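Local coordinates for protein Bd0816 (Bdellovibrio bacteriovorus HD100, PDB 5CER) that probably acts as a serine-type D-Ala-D-Ala carboxypeptidase of the peptidase S13 family, at residues E45-D50 with A201-I206; L207-N212 with D301-I306; K290-L295 with I382-I387. The protein carries 2 engineered substitutions. All blocks are in the same frame, centred on the assembly; numbering follows the deposited sequence.

Contact 1 (E45-D50 with A201-I206); sequences EKLGVD and APLRTI
Leu-203 and Arg-204, in the first turn of helix 203-213, meet the loop that leaves helix 35-47, with Asp-50 three residues beyond the helix end. The site is thus a helix exit laid against a helix start, within the helical part of the beta-lactamase-like fold expected of an S13 enzyme. Gly-48 turns the chain out of helix 35-47 with a positive phi of 101°, and Pro-202 holds the N-cap position of helix 203-213. Leu-203 buries the most surface in this contact. Its CG lies anti to its own N (chi1 178°), which carries CD2 across Leu-47 at about a right angle, 4.0 Å from Leu-47 CB; the same methyl lies 3.5 Å from Gly-48 O. One backbone bond joins the two segments: Arg-204 N gives its hydrogen to Val-49 O over 3.0 Å, so a loop carbonyl satisfies an N-H of the first helical turn. Beside this bond Val-49 CG2 packs on Arg-204 CB at 3.7 Å. From CG to NE the arginine runs extended along the loop toward Asp-50. The pair is a salt bridge by type, but Asp-50 OD1 and Arg-204 NH1 are modelled too close together, so its exact geometry is doubtful. Tyr-289 OH hydrogen-bonds to Asp-50 OD2, and Val-49 packs on the same tyrosine. The arginine has a further neighbour in its own segment: Pro-202 CG lies 4.0 Å above the guanidinium plane of Arg-204, offset toward its rim.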
loop_
_atom_site.group_PDB
_atom_site.type_symbol
_atom_site.label_atom_id
_atom_site.label_comp_id
_atom_site.label_asym_id
_atom_site.label_seq_id
_atom_site.Cartn_x
_atom_site.Cartn_y
_atom_site.Cartn_z
ATOM N N GLU A 45 13.200 16.496 1.799
ATOM C CA GLU A 45 13.743 17.794 2.162
ATOM C C GLU A 45 14.945 17.711 3.113
ATOM O O GLU A 45 15.923 18.417 2.915
ATOM C CB GLU A 45 12.675 18.659 2.778
ATOM C CG GLU A 45 13.112 20.094 2.955
ATOM C CD GLU A 45 12.000 20.943 3.517
ATOM O OE1 GLU A 45 11.008 21.184 2.771
ATOM O OE2 GLU A 45 12.097 21.342 4.699
ATOM N N LYS A 46 14.874 16.871 4.128
ATOM C CA LYS A 46 15.933 16.814 5.082
ATOM C C LYS A 46 17.125 15.992 4.637
ATOM O O LYS A 46 18.264 16.383 4.906
ATOM C CB LYS A 46 15.447 16.282 6.433
ATOM C CG LYS A 46 16.425 16.608 7.545
ATOM C CD LYS A 46 15.870 16.363 8.922
ATOM C CE LYS A 46 15.278 17.637 9.521
ATOM N NZ LYS A 46 14.573 17.329 10.790
ATOM N N LEU A 47 16.868 14.862 4.006
ATOM C CA LEU A 47 17.937 13.923 3.610
ATOM C C LEU A 47 18.453 14.077 2.170
ATOM O O LEU A 47 19.613 13.818 1.920
ATOM C CB LEU A 47 17.491 12.465 3.798
ATOM C CG LEU A 47 17.055 12.112 5.223
ATOM C CD1 LEU A 47 16.546 10.690 5.285
ATOM C CD2 LEU A 47 18.206 12.312 6.205
ATOM N N GLY A 48 17.604 14.506 1.246
ATOM C CA GLY A 48 17.948 14.601 -0.172
ATOM C C GLY A 48 17.347 13.397 -0.875
ATOM O O GLY A 48 17.370 12.261 -0.335
ATOM N N VAL A 49 16.834 13.626 -2.080
ATOM C CA VAL A 49 16.096 12.591 -2.802
ATOM C C VAL A 49 16.890 11.280 -3.051
ATOM O O VAL A 49 16.299 10.185 -3.093
ATOM C CB VAL A 49 15.554 13.132 -4.136
ATOM C CG1 VAL A 49 16.706 13.478 -5.088
ATOM C CG2 VAL A 49 14.588 12.156 -4.781
ATOM N N ASP A 50 18.196 11.409 -3.260
ATOM C CA ASP A 50 19.043 10.249 -3.571
ATOM C C ASP A 50 19.895 9.796 -2.375
ATOM O O ASP A 50 20.841 9.055 -2.543
ATOM C CB ASP A 50 19.894 10.538 -4.810
ATOM C CG ASP A 50 19.098 10.457 -6.091
ATOM O OD1 ASP A 50 18.133 9.658 -6.150
ATOM O OD2 ASP A 50 19.415 11.170 -7.074
ATOM N N ALA A 201 19.241 1.109 -1.097
ATOM C CA ALA A 201 18.733 1.798 -2.261
ATOM C C ALA A 201 18.588 3.309 -1.978
ATOM O O ALA A 201 18.497 3.714 -0.814
ATOM C CB ALA A 201 17.403 1.191 -2.666
ATOM N N PRO A 202 18.591 4.134 -3.032
ATOM C CA PRO A 202 18.368 5.555 -2.816
ATOM C C PRO A 202 16.992 5.846 -2.207
ATOM O O PRO A 202 16.066 5.062 -2.393
ATOM C CB PRO A 202 18.483 6.158 -4.220
ATOM C CG PRO A 202 18.308 5.027 -5.160
ATOM C CD PRO A 202 18.786 3.812 -4.459
ATOM N N LEU A 203 16.919 6.920 -1.443
ATOM C CA LEU A 203 15.779 7.215 -0.604
ATOM C C LEU A 203 14.504 7.203 -1.434
ATOM O O LEU A 203 13.480 6.668 -0.975
ATOM C CB LEU A 203 15.931 8.559 0.104
ATOM C CG LEU A 203 14.762 8.986 0.983
ATOM C CD1 LEU A 203 14.565 8.040 2.168
ATOM C CD2 LEU A 203 14.910 10.439 1.461
ATOM N N ARG A 204 14.564 7.795 -2.619
ATOM C CA ARG A 204 13.399 7.849 -3.481
ATOM C C ARG A 204 12.767 6.463 -3.741
ATOM O O ARG A 204 11.548 6.365 -3.845
ATOM C CB ARG A 204 13.708 8.556 -4.803
ATOM C CG ARG A 204 14.526 7.761 -5.759
ATOM C CD ARG A 204 14.966 8.608 -6.932
ATOM N NE ARG A 204 15.616 7.640 -7.797
ATOM C CZ ARG A 204 16.877 7.495 -8.108
ATOM N NH1 ARG A 204 17.788 8.357 -7.729
ATOM N NH2 ARG A 204 17.210 6.486 -8.869
ATOM N N THR A 205 13.608 5.418 -3.834
ATOM C CA THR A 205 13.126 4.058 -4.027
ATOM C C THR A 205 12.596 3.408 -2.759
ATOM O O THR A 205 11.598 2.686 -2.803
ATOM C CB THR A 205 14.216 3.218 -4.692
ATOM O OG1 THR A 205 14.552 3.875 -5.917
ATOM C CG2 THR A 205 13.737 1.788 -4.989
ATOM N N ILE A 206 13.213 3.702 -1.631
ATOM C CA ILE A 206 12.661 3.298 -0.339
ATOM C C ILE A 206 11.244 3.934 -0.184
ATOM O O ILE A 206 10.316 3.301 0.261
ATOM C CB ILE A 206 13.577 3.727 0.812
ATOM C CG1 ILE A 206 14.855 2.909 0.814
ATOM C CG2 ILE A 206 12.840 3.560 2.149
ATOM C CD1 ILE A 206 15.874 3.258 1.883
#

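Contact 2 (L207-N212 with D301-I306); sequences LKRMNN and DSDSTI
Asp-303 receives Arg-209 on the flat of its carboxylate instead of at an edge: Arg-209 NH1 stands 62° out of the carboxylate plane, 3.0 Å from Asp-303 OD2. Asp-303 OD2 lies almost in the guanidinium plane of Arg-209, and the two flat groups of this salt bridge stand nearly perpendicular. Arg-209 reaches the acid through a bend at chi2 (57°), and Glu-115 takes its NE in a second salt bridge. Lys-208, one position earlier, also bends at chi2 and comes from the opposite direction to Asp-301, its NZ meeting Asp-301 OD2 at 2.9 Å on the syn side, 35° out of the carboxylate plane. Ser-292 O, Leu-295 O and the Tyr-384 hydroxyl also lie at hydrogen-bonding distance around the ammonium, while Asp-301 OD1 bonds to the same hydroxyl. Helix 203-213 nears its end here and leads into a Ser-Asn-Asn sequence, consistent with the Ser-X-Asn element of penicillin-recognising enzymes. Asn-212, the most covered residue, lies between the two salt bridges. Its O takes the N-H of Thr-305 at 3.0 Å, and Ser-304 CA makes a CA-H...O contact with the same oxygen. On its amide, ND2 donates to two waters, one shared with Arg-209 NH1 and Asp-303 O, the other with Asp-301 OD1; OD1 bonds to Ser-296 OG. An ST turn shapes the loop: Ser-304 OG accepts from Ile-306 N at 3.2 Å and donates to Asp-301 O at 2.7 Å. A further water joins Asn-211 O to Thr-305 OG1, which also bonds to Thr-321 OG1 on strand 317-324.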
loop_
_atom_site.group_PDB
_atom_site.type_symbol
_atom_site.label_atom_id
_atom_site.label_comp_id
_atom_site.label_asym_id
_atom_site.label_seq_id
_atom_site.Cartn_x
_atom_site.Cartn_y
_atom_site.Cartn_z
ATOM N N LEU A 207 11.117 5.194 -0.584
ATOM C CA LEU A 207 9.859 5.894 -0.488
ATOM C C LEU A 207 8.821 5.299 -1.462
ATOM O O LEU A 207 7.641 5.137 -1.092
ATOM C CB LEU A 207 10.086 7.389 -0.716
ATOM C CG LEU A 207 10.933 8.101 0.373
ATOM C CD1 LEU A 207 11.379 9.480 -0.104
ATOM C CD2 LEU A 207 10.186 8.233 1.680
ATOM N N LYS A 208 9.249 5.004 -2.684
ATOM C CA LYS A 208 8.389 4.381 -3.665
ATOM C C LYS A 208 7.831 3.060 -3.134
ATOM O O LYS A 208 6.644 2.782 -3.262
ATOM C CB LYS A 208 9.142 4.153 -4.971
ATOM C CG LYS A 208 8.294 3.504 -6.066
ATOM C CD LYS A 208 7.346 4.501 -6.718
ATOM C CE LYS A 208 6.488 3.802 -7.764
ATOM N NZ LYS A 208 5.808 4.692 -8.740
ATOM N N ARG A 209 8.708 2.276 -2.506
ATOM C CA ARG A 209 8.294 1.015 -1.894
ATOM C C ARG A 209 7.270 1.232 -0.745
ATOM O O ARG A 209 6.220 0.560 -0.711
ATOM C CB ARG A 209 9.522 0.263 -1.376
ATOM C CG ARG A 209 9.262 -1.075 -0.723
ATOM C CD ARG A 209 8.541 -2.007 -1.628
ATOM N NE ARG A 209 8.658 -3.384 -1.161
ATOM C CZ ARG A 209 8.055 -4.438 -1.730
ATOM N NH1 ARG A 209 7.200 -4.298 -2.755
ATOM N NH2 ARG A 209 8.248 -5.649 -1.205
ATOM N N MET A 210 7.569 2.180 0.148
ATOM C CA MET A 210 6.688 2.503 1.242
ATOM C C MET A 210 5.304 2.926 0.762
ATOM O O MET A 210 4.286 2.479 1.283
ATOM C CB MET A 210 7.296 3.654 2.059
ATOM C CG MET A 210 6.384 4.274 3.117
ATOM S SD MET A 210 7.195 5.683 3.887
ATOM C CE MET A 210 6.910 6.942 2.612
ATOM N N ASN A 211 5.277 3.851 -0.194
ATOM C CA ASN A 211 4.045 4.390 -0.729
ATOM C C ASN A 211 3.241 3.368 -1.524
ATOM O O ASN A 211 2.011 3.408 -1.536
ATOM C CB ASN A 211 4.362 5.698 -1.513
ATOM C CG ASN A 211 4.710 6.834 -0.579
ATOM O OD1 ASN A 211 4.088 6.982 0.490
ATOM N ND2 ASN A 211 5.675 7.655 -0.952
ATOM N N ASN A 212 3.925 2.495 -2.245
ATOM C CA ASN A 212 3.261 1.394 -2.961
ATOM C C ASN A 212 2.492 0.507 -1.992
ATOM O O ASN A 212 1.317 0.179 -2.230
ATOM C CB ASN A 212 4.299 0.535 -3.722
ATOM C CG ASN A 212 4.724 1.134 -5.074
ATOM O OD1 ASN A 212 4.102 2.079 -5.607
ATOM N ND2 ASN A 212 5.769 0.568 -5.646
ATOM N N ASP A 301 1.816 0.223 -11.521
ATOM C CA ASP A 301 2.559 -0.389 -10.402
ATOM C C ASP A 301 1.780 -1.566 -9.809
ATOM O O ASP A 301 0.893 -1.378 -8.963
ATOM C CB ASP A 301 2.879 0.645 -9.338
ATOM C CG ASP A 301 3.966 1.588 -9.759
ATOM O OD1 ASP A 301 4.978 1.093 -10.310
ATOM O OD2 ASP A 301 3.777 2.838 -9.605
ATOM N N SER A 302 2.078 -2.763 -10.307
ATOM C CA SER A 302 1.378 -3.992 -9.918
ATOM C C SER A 302 1.483 -4.293 -8.493
ATOM O O SER A 302 0.583 -4.899 -7.937
ATOM C CB SER A 302 1.953 -5.240 -10.598
ATOM O OG SER A 302 2.159 -5.057 -11.979
ATOM N N ASP A 303 2.617 -3.985 -7.907
ATOM C CA ASP A 303 2.820 -4.302 -6.510
ATOM C C ASP A 303 2.540 -3.017 -5.729
ATOM O O ASP A 303 3.440 -2.391 -5.169
ATOM C CB ASP A 303 4.261 -4.822 -6.295
ATOM C CG ASP A 303 4.492 -5.460 -4.912
ATOM O OD1 ASP A 303 3.595 -5.436 -4.059
ATOM O OD2 ASP A 303 5.610 -5.973 -4.708
ATOM N N SER A 304 1.278 -2.617 -5.727
ATOM C CA SER A 304 0.859 -1.362 -5.051
ATOM C C SER A 304 -0.602 -1.452 -4.712
ATOM O O SER A 304 -1.333 -2.283 -5.288
ATOM C CB SER A 304 1.107 -0.134 -5.934
ATOM O OG SER A 304 0.047 0.094 -6.865
ATOM N N THR A 305 -1.042 -0.562 -3.858
ATOM C CA THR A 305 -2.455 -0.519 -3.513
ATOM C C THR A 305 -3.387 0.046 -4.605
ATOM O O THR A 305 -4.600 0.061 -4.383
ATOM C CB THR A 305 -2.728 0.329 -2.244
ATOM O OG1 THR A 305 -2.459 1.701 -2.533
ATOM C CG2 THR A 305 -1.927 -0.181 -1.035
ATOM N N ILE A 306 -2.856 0.566 -5.717
ATOM C CA ILE A 306 -3.688 1.034 -6.807
ATOM C C ILE A 306 -3.427 0.268 -8.099
ATOM O O ILE A 306 -3.724 0.770 -9.167
ATOM C CB ILE A 306 -3.536 2.525 -7.028
ATOM C CG1 ILE A 306 -2.084 2.902 -7.374
ATOM C CG2 ILE A 306 -4.044 3.282 -5.788
ATOM C CD1 ILE A 306 -1.873 4.372 -7.729
HETATM O O HOH W 1 6.324 -2.033 -4.491
HETATM O O HOH W 2 7.180 -8.105 -2.691
HETATM O O HOH W 3 -0.710 3.322 -1.856
HETATM O O HOH W 4 6.572 0.230 -8.380
#

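Contact 3 (K290-L295 with I382-I387); sequences KLSDVL and IQYTEI
Tyr-384 and Ile-387 supply most of the van der Waals contact, both lying against the short 3-10 turn 291-293. Tyr-384 meets Ser-292 through CD1 and CE1: CD1 is 3.8 Å from Ser-292 CB, and CE1 is 3.6 Å from Ser-292 O. With CG anti to the backbone N (chi1 176°), the ring extends from its own extended chain toward the turn. Ile-387 adds a single methyl, CD1, which lies 3.5 Å from Ser-292 O and 3.8 Å from Asp-293 OD1, its side chain crossing the aspartate at about a right angle. Ile-387 also touches Lys-208 of helix 203-213.

Direct hydrogen bonding between the segments is slight. Lys-290 sends its ammonium over to Gln-383, but NZ to Gln-383 O is 3.4 Å and the bond is weak. The stronger polar bonds fix each segment internally. Lys-290 N donates to Asp-293 OD2 at 3.0 Å, while Lys-290 O accepts from Asp-293 N, so backbone and side chain of the aspartate both tie back to the residue before the turn. On the other segment Ile-387 N points nearly straight at Tyr-384 OH, with 3.0 Å between them and an angle of 173° at the hydrogen. This bond closes a loop between the backbone of Ile-387 and the hydroxyl of Tyr-384, which also belongs to the polar cluster round Asp-301 in contact 2.

The turn links helix 270-286 to strand 296-297 at the margin of the antiparallel sheet. Across it runs the C-terminal tail, which has left helix 356-375 and continues to strand 399-400 in the separate mixed sheet. The site is therefore a surface crossing of that tail over the helix-and-sheet domain, consistent with the beta-lactamase-like fold expected of the S13 family.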
loop_
_atom_site.group_PDB
_atom_site.type_symbol
_atom_site.label_atom_id
_atom_site.label_comp_id
_atom_site.label_asym_id
_atom_site.label_seq_id
_atom_site.Cartn_x
_atom_site.Cartn_y
_atom_site.Cartn_z
ATOM N N LYS A 290 10.354 12.947 -10.954
ATOM C CA LYS A 290 8.922 13.159 -11.114
ATOM C C LYS A 290 8.188 12.585 -9.937
ATOM O O LYS A 290 8.748 11.808 -9.142
ATOM C CB LYS A 290 8.434 12.469 -12.418
ATOM C CG LYS A 290 8.855 13.214 -13.674
ATOM C CD LYS A 290 8.320 12.561 -14.938
ATOM C CE LYS A 290 9.150 11.342 -15.333
ATOM N NZ LYS A 290 8.703 10.743 -16.625
ATOM N N LEU A 291 6.920 12.942 -9.814
ATOM C CA LEU A 291 6.108 12.459 -8.701
ATOM C C LEU A 291 5.982 10.907 -8.712
ATOM O O LEU A 291 5.872 10.280 -7.653
ATOM C CB LEU A 291 4.728 13.127 -8.741
ATOM C CG LEU A 291 3.876 13.027 -7.480
ATOM C CD1 LEU A 291 4.568 13.715 -6.300
ATOM C CD2 LEU A 291 2.516 13.629 -7.738
ATOM N N SER A 292 5.995 10.320 -9.905
ATOM C CA SER A 292 5.920 8.883 -10.077
ATOM C C SER A 292 7.153 8.127 -9.594
ATOM O O SER A 292 7.119 6.895 -9.564
ATOM C CB SER A 292 5.664 8.548 -11.550
ATOM O OG SER A 292 6.557 9.237 -12.380
ATOM N N ASP A 293 8.233 8.826 -9.286
ATOM C CA ASP A 293 9.393 8.193 -8.690
ATOM C C ASP A 293 9.267 7.899 -7.212
ATOM O O ASP A 293 10.090 7.164 -6.657
ATOM C CB ASP A 293 10.655 9.043 -8.942
ATOM C CG ASP A 293 11.047 9.062 -10.398
ATOM O OD1 ASP A 293 11.058 7.992 -11.012
ATOM O OD2 ASP A 293 11.320 10.146 -10.967
ATOM N N VAL A 294 8.272 8.484 -6.542
ATOM C CA VAL A 294 7.988 8.180 -5.130
ATOM C C VAL A 294 6.554 7.723 -4.837
ATOM O O VAL A 294 6.317 7.132 -3.804
ATOM C CB VAL A 294 8.403 9.361 -4.205
ATOM C CG1 VAL A 294 9.867 9.676 -4.357
ATOM C CG2 VAL A 294 7.596 10.614 -4.476
ATOM N N LEU A 295 5.585 8.064 -5.693
ATOM C CA LEU A 295 4.208 7.643 -5.485
ATOM C C LEU A 295 3.813 6.680 -6.577
ATOM O O LEU A 295 4.337 6.721 -7.702
ATOM C CB LEU A 295 3.284 8.863 -5.486
ATOM C CG LEU A 295 3.510 9.943 -4.438
ATOM C CD1 LEU A 295 2.418 10.983 -4.508
ATOM C CD2 LEU A 295 3.568 9.387 -3.039
ATOM N N ILE A 382 0.240 8.576 -18.768
ATOM C CA ILE A 382 1.504 9.095 -18.240
ATOM C C ILE A 382 2.755 8.298 -18.842
ATOM O O ILE A 382 2.705 7.066 -19.001
ATOM C CB ILE A 382 1.446 9.166 -16.636
ATOM C CG1 ILE A 382 0.679 10.497 -16.072
ATOM C CG2 ILE A 382 2.843 9.037 -16.061
ATOM C CD1 ILE A 382 1.328 11.868 -16.340
ATOM N N GLN A 383 3.843 9.006 -19.199
ATOM C CA GLN A 383 5.142 8.381 -19.554
ATOM C C GLN A 383 5.774 7.709 -18.327
ATOM O O GLN A 383 6.335 8.399 -17.478
ATOM C CB GLN A 383 6.146 9.427 -20.062
ATOM C CG GLN A 383 6.103 9.789 -21.556
ATOM C CD GLN A 383 7.269 9.227 -22.402
ATOM O OE1 GLN A 383 8.253 8.619 -21.919
ATOM N NE2 GLN A 383 7.128 9.412 -23.711
ATOM N N TYR A 384 5.657 6.390 -18.190
ATOM C CA TYR A 384 6.126 5.708 -16.976
ATOM C C TYR A 384 6.388 4.242 -17.207
ATOM O O TYR A 384 5.607 3.553 -17.867
ATOM C CB TYR A 384 5.106 5.851 -15.803
ATOM C CG TYR A 384 5.491 5.094 -14.533
ATOM C CD1 TYR A 384 6.508 5.576 -13.692
ATOM C CD2 TYR A 384 4.829 3.901 -14.171
ATOM C CE1 TYR A 384 6.864 4.891 -12.537
ATOM C CE2 TYR A 384 5.173 3.200 -13.004
ATOM C CZ TYR A 384 6.196 3.686 -12.189
ATOM O OH TYR A 384 6.561 2.994 -11.074
ATOM N N THR A 385 7.491 3.782 -16.634
ATOM C CA THR A 385 7.833 2.370 -16.585
ATOM C C THR A 385 7.953 1.899 -15.138
ATOM O O THR A 385 8.597 2.557 -14.339
ATOM C CB THR A 385 9.237 2.162 -17.216
ATOM O OG1 THR A 385 9.457 2.943 -18.411
ATOM C CG2 THR A 385 9.518 0.698 -17.466
ATOM N N GLU A 386 7.321 0.763 -14.848
ATOM C CA GLU A 386 7.169 0.274 -13.521
ATOM C C GLU A 386 8.532 0.209 -12.863
ATOM O O GLU A 386 9.413 -0.457 -13.357
ATOM C CB GLU A 386 6.474 -1.090 -13.540
ATOM C CG GLU A 386 6.347 -1.761 -12.175
ATOM C CD GLU A 386 5.412 -2.953 -12.172
ATOM O OE1 GLU A 386 5.294 -3.644 -13.195
ATOM O OE2 GLU A 386 4.729 -3.171 -11.159
ATOM N N ILE A 387 8.680 0.917 -11.750
ATOM C CA ILE A 387 9.878 0.819 -10.907
ATOM C C ILE A 387 9.793 -0.471 -10.098
ATOM O O ILE A 387 8.797 -0.744 -9.463
ATOM C CB ILE A 387 9.985 2.029 -9.950
ATOM C CG1 ILE A 387 10.201 3.323 -10.742
ATOM C CG2 ILE A 387 11.090 1.820 -8.922
ATOM C CD1 ILE A 387 9.757 4.583 -10.016
#

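Overall arrangement
Helix 203-213 unites the set: its N-terminal turn belongs to contact 1 and the turns that follow to contact 2, whose centres lie about 16 Å apart. Contact 3 flanks the same helix, its centre about 15 Å from that of contact 1 and about 11 Å from that of contact 2. It touches contact 1 by packing, with Val-294 CG1 3.7 Å from Arg-204 O. The join to contact 2 is closer, through the shared polar cluster, with Lys-208 CB packed 3.6 Å from Asp-293 O. Asn-211 neighbours Lys-320, which begins a Lys-Thr-Gly sequence, and Lys-36, placed like the Lys of Ser-X-X-Lys although alanine holds the serine position here; contact 2 thus probably borders the active site.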